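Local coordinates for FERM, RhoGEF and pleckstrin domain protein 2 (PDB 6D21) that probably acts, as a whole protein, as a guanine nucleotide exchange factor activating RAC1, this piece being its FERM domain, linked to membrane targeting, at residues 3-15 against 65-79. Sequence-based numbering, arbitrary orientation.
Sequences GLQIRVQGLDEAQ and IVKQVRRPMNTLFRL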
# COMPACT_ATOMS: atom_id res chain seq x y z
N GLY A 3 19.68 24.75 0.71
CA GLY A 3 19.58 23.39 1.19
C GLY A 3 18.26 23.17 1.89
O GLY A 3 17.72 24.09 2.51
N LEU A 4 17.72 21.96 1.80
CA LEU A 4 16.41 21.65 2.38
C LEU A 4 16.51 20.62 3.49
O LEU A 4 17.40 19.77 3.49
CB LEU A 4 15.44 21.14 1.32
CG LEU A 4 15.03 22.07 0.18
CD1 LEU A 4 13.93 21.41 -0.63
CD2 LEU A 4 14.59 23.43 0.71
N GLN A 5 15.56 20.68 4.42
CA GLN A 5 15.44 19.68 5.45
C GLN A 5 14.06 19.04 5.37
O GLN A 5 13.04 19.68 5.59
CB GLN A 5 15.67 20.28 6.83
CG GLN A 5 15.67 19.24 7.94
CD GLN A 5 16.30 19.76 9.20
OE1 GLN A 5 16.05 20.89 9.63
NE2 GLN A 5 17.15 18.94 9.81
N ILE A 6 14.05 17.76 5.04
CA ILE A 6 12.80 17.07 4.77
C ILE A 6 12.59 15.97 5.80
O ILE A 6 13.51 15.24 6.18
CB ILE A 6 12.78 16.54 3.32
CG1 ILE A 6 12.70 17.72 2.34
CG2 ILE A 6 11.63 15.60 3.08
CD1 ILE A 6 12.39 17.34 0.91
N ARG A 7 11.36 15.89 6.28
CA ARG A 7 10.96 14.98 7.33
C ARG A 7 10.25 13.77 6.71
O ARG A 7 9.26 13.92 5.99
CB ARG A 7 10.03 15.69 8.31
CG ARG A 7 9.52 14.84 9.46
CD ARG A 7 8.12 15.28 9.88
NE ARG A 7 7.99 16.72 10.12
CZ ARG A 7 7.91 17.28 11.32
NH1 ARG A 7 7.96 16.54 12.42
NH2 ARG A 7 7.77 18.59 11.42
N VAL A 8 10.77 12.58 6.97
CA VAL A 8 10.16 11.39 6.40
C VAL A 8 9.79 10.39 7.48
O VAL A 8 10.63 9.98 8.28
CB VAL A 8 11.07 10.71 5.38
CG1 VAL A 8 10.45 9.39 4.93
CG2 VAL A 8 11.33 11.64 4.20
N GLN A 9 8.53 10.01 7.50
CA GLN A 9 8.06 9.00 8.43
C GLN A 9 8.28 7.59 7.88
O GLN A 9 7.85 7.29 6.76
CB GLN A 9 6.58 9.21 8.72
CG GLN A 9 5.97 8.12 9.57
CD GLN A 9 4.59 8.48 10.05
OE1 GLN A 9 4.42 9.37 10.89
NE2 GLN A 9 3.58 7.81 9.50
N GLY A 10 8.93 6.73 8.66
CA GLY A 10 9.18 5.37 8.22
C GLY A 10 7.92 4.51 8.36
O GLY A 10 6.91 4.97 8.88
N LEU A 11 7.99 3.27 7.88
CA LEU A 11 6.86 2.37 8.04
C LEU A 11 6.68 1.99 9.51
O LEU A 11 5.59 1.59 9.93
CB LEU A 11 7.05 1.13 7.16
CG LEU A 11 6.34 1.27 5.81
CD1 LEU A 11 6.85 0.25 4.77
CD2 LEU A 11 4.84 1.12 6.02
N ASP A 12 7.74 2.14 10.29
CA ASP A 12 7.67 1.88 11.72
C ASP A 12 7.18 3.12 12.48
O ASP A 12 7.27 3.17 13.72
CB ASP A 12 9.04 1.44 12.26
CG ASP A 12 10.17 2.35 11.80
OD1 ASP A 12 9.91 3.54 11.51
OD2 ASP A 12 11.33 1.87 11.72
N GLU A 13 6.70 4.10 11.72
CA GLU A 13 6.15 5.36 12.23
C GLU A 13 7.19 6.33 12.81
O GLU A 13 6.87 7.46 13.15
CB GLU A 13 5.05 5.09 13.26
CG GLU A 13 3.75 4.62 12.65
CD GLU A 13 2.59 4.73 13.62
OE1 GLU A 13 2.86 4.91 14.83
OE2 GLU A 13 1.43 4.65 13.18
N ALA A 14 8.44 5.89 12.90
CA ALA A 14 9.54 6.75 13.31
C ALA A 14 9.92 7.79 12.24
O ALA A 14 10.22 7.44 11.10
CB ALA A 14 10.75 5.90 13.67
N GLN A 15 9.95 9.06 12.63
CA GLN A 15 10.31 10.12 11.70
C GLN A 15 11.78 10.50 11.77
O GLN A 15 12.31 10.79 12.85
CB GLN A 15 9.46 11.37 11.97
CG GLN A 15 7.96 11.16 11.84
CD GLN A 15 7.19 12.45 11.99
OE1 GLN A 15 7.77 13.48 12.34
NE2 GLN A 15 5.89 12.41 11.73
N ILE A 65 11.64 18.16 -6.11
CA ILE A 65 10.75 18.12 -4.96
C ILE A 65 10.03 19.45 -4.81
O ILE A 65 8.82 19.46 -4.58
CB ILE A 65 11.51 17.79 -3.69
CG1 ILE A 65 12.16 16.41 -3.82
CG2 ILE A 65 10.57 17.84 -2.49
CD1 ILE A 65 13.03 16.05 -2.64
N VAL A 66 10.76 20.56 -4.97
CA VAL A 66 10.17 21.90 -4.79
C VAL A 66 9.08 22.22 -5.81
O VAL A 66 8.28 23.12 -5.60
CB VAL A 66 11.25 23.03 -4.84
CG1 VAL A 66 12.07 23.08 -3.56
CG2 VAL A 66 12.15 22.92 -6.08
N LYS A 67 9.06 21.48 -6.91
CA LYS A 67 8.01 21.62 -7.91
C LYS A 67 6.78 20.75 -7.60
O LYS A 67 5.78 20.82 -8.32
CB LYS A 67 8.55 21.26 -9.29
CG LYS A 67 9.39 22.35 -9.96
CD LYS A 67 9.44 22.17 -11.48
CE LYS A 67 9.95 23.43 -12.18
NZ LYS A 67 9.86 23.33 -13.67
N GLN A 68 6.84 19.92 -6.57
CA GLN A 68 5.73 19.01 -6.27
C GLN A 68 5.02 19.39 -4.97
O GLN A 68 3.84 19.07 -4.79
CB GLN A 68 6.23 17.57 -6.17
CG GLN A 68 7.01 17.08 -7.38
CD GLN A 68 7.42 15.63 -7.24
OE1 GLN A 68 6.59 14.75 -7.04
NE2 GLN A 68 8.72 15.37 -7.35
N VAL A 69 5.74 20.05 -4.08
CA VAL A 69 5.25 20.37 -2.74
C VAL A 69 5.50 21.83 -2.39
O VAL A 69 6.57 22.36 -2.67
CB VAL A 69 5.91 19.48 -1.68
CG1 VAL A 69 5.16 19.59 -0.38
CG2 VAL A 69 5.95 18.02 -2.14
N ARG A 70 4.53 22.48 -1.76
CA ARG A 70 4.62 23.91 -1.49
C ARG A 70 5.64 24.30 -0.41
O ARG A 70 6.52 25.13 -0.63
CB ARG A 70 3.25 24.46 -1.10
CG ARG A 70 3.30 25.85 -0.50
CD ARG A 70 1.91 26.37 -0.18
NE ARG A 70 1.10 26.47 -1.39
CZ ARG A 70 -0.17 26.83 -1.41
NH1 ARG A 70 -0.79 27.12 -0.28
NH2 ARG A 70 -0.82 26.89 -2.56
N ARG A 71 5.47 23.73 0.78
CA ARG A 71 6.39 23.94 1.89
C ARG A 71 7.08 22.62 2.22
O ARG A 71 6.63 21.91 3.10
CB ARG A 71 5.65 24.45 3.14
CG ARG A 71 4.95 25.78 2.99
CD ARG A 71 5.95 26.89 2.76
NE ARG A 71 5.47 28.15 3.30
CZ ARG A 71 5.83 29.33 2.83
NH1 ARG A 71 6.65 29.40 1.79
NH2 ARG A 71 5.35 30.45 3.37
N PRO A 72 8.17 22.30 1.50
CA PRO A 72 8.81 20.99 1.68
C PRO A 72 9.27 20.77 3.12
O PRO A 72 9.22 19.64 3.60
CB PRO A 72 9.99 21.03 0.71
CG PRO A 72 9.61 22.07 -0.31
CD PRO A 72 8.83 23.10 0.46
N MET A 73 9.67 21.84 3.79
CA MET A 73 10.14 21.80 5.17
C MET A 73 9.02 21.50 6.17
O MET A 73 9.27 20.94 7.23
CB MET A 73 10.80 23.12 5.56
CG MET A 73 11.67 23.74 4.46
SD MET A 73 13.29 22.97 4.28
CE MET A 73 14.23 23.78 5.57
N ASN A 74 7.79 21.88 5.83
CA ASN A 74 6.64 21.61 6.70
C ASN A 74 5.77 20.42 6.27
O ASN A 74 4.76 20.12 6.90
CB ASN A 74 5.77 22.86 6.80
CG ASN A 74 6.49 24.01 7.46
OD1 ASN A 74 7.40 23.80 8.26
ND2 ASN A 74 6.08 25.24 7.14
N THR A 75 6.18 19.74 5.22
CA THR A 75 5.37 18.65 4.67
C THR A 75 5.81 17.28 5.19
O THR A 75 7.00 16.98 5.26
CB THR A 75 5.43 18.66 3.13
OG1 THR A 75 5.04 19.96 2.66
CG2 THR A 75 4.51 17.60 2.54
N LEU A 76 4.84 16.45 5.54
CA LEU A 76 5.13 15.11 5.98
C LEU A 76 5.22 14.18 4.78
O LEU A 76 4.31 14.15 3.93
CB LEU A 76 4.06 14.60 6.95
CG LEU A 76 4.33 13.20 7.52
CD1 LEU A 76 5.69 13.15 8.22
CD2 LEU A 76 3.22 12.78 8.47
N PHE A 77 6.34 13.47 4.69
CA PHE A 77 6.52 12.36 3.73
C PHE A 77 6.51 11.07 4.50
O PHE A 77 6.86 11.05 5.69
CB PHE A 77 7.84 12.46 2.97
CG PHE A 77 7.97 13.68 2.11
CD1 PHE A 77 8.15 14.94 2.68
CD2 PHE A 77 7.94 13.57 0.73
CE1 PHE A 77 8.28 16.07 1.90
CE2 PHE A 77 8.08 14.70 -0.06
CZ PHE A 77 8.24 15.95 0.52
N ARG A 78 6.14 9.98 3.83
CA ARG A 78 6.20 8.69 4.48
C ARG A 78 6.60 7.59 3.48
O ARG A 78 6.27 7.64 2.29
CB ARG A 78 4.88 8.33 5.15
CG ARG A 78 3.79 7.93 4.17
CD ARG A 78 2.46 7.63 4.92
NE ARG A 78 1.43 7.24 3.96
CZ ARG A 78 0.17 6.99 4.28
NH1 ARG A 78 -0.68 6.64 3.33
NH2 ARG A 78 -0.22 7.07 5.54
N LEU A 79 7.33 6.62 4.00
CA LEU A 79 7.66 5.42 3.22
C LEU A 79 6.41 4.55 3.05
O LEU A 79 5.66 4.36 4.01
CB LEU A 79 8.76 4.63 3.94
CG LEU A 79 9.27 3.38 3.21
CD1 LEU A 79 9.98 3.79 1.90
CD2 LEU A 79 10.20 2.68 4.15
O HOH W 1 9.30 17.90 5.34
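Val8 pairs with Phe77 and Gln9 with Arg78 where strand 3-9 runs parallel to strand 76-79. Phe77 N donates to Arg7 O, Gln9 N to Phe77 O (2.7 Å) and Leu79 N to Gln9 O (2.9 Å). Around Pro72 to Thr75 the partner is loop or turn, and a water links Arg7 N to Pro72 O and Thr75 O; Gln5 N makes a weak bond to Met73 SD.

On the buried face, two-branched Ile6 serves two neighbours. With CG1 beside the backbone N (chi1 -69°), Ile6 CG2 is left to meet Phe77 CD1 obliquely (3.6 Å), while Ile6 CD1 touches Ile65 CD1 tip to tip (3.8 Å). An alanine at Ile6 is likely to open a gap beside Phe77 and leave Ile65 without its mate. Compact Val8 packs CG2 on Phe77 CB. On the other face, Arg7 suits a partly exposed place: its CD lies on Leu76 CD1 (3.6 Å), while NH1 donates in the guanidinium plane to the amide oxygen Gln15 OE1 (3.1 Å).

This parallel pairing lies inside the mixed sheet of the ubiquitin-like FERM lobe, between strands 15-21 and 45-50: backbone bonds fix the register, and apolar contacts pack the buried side around Phe77.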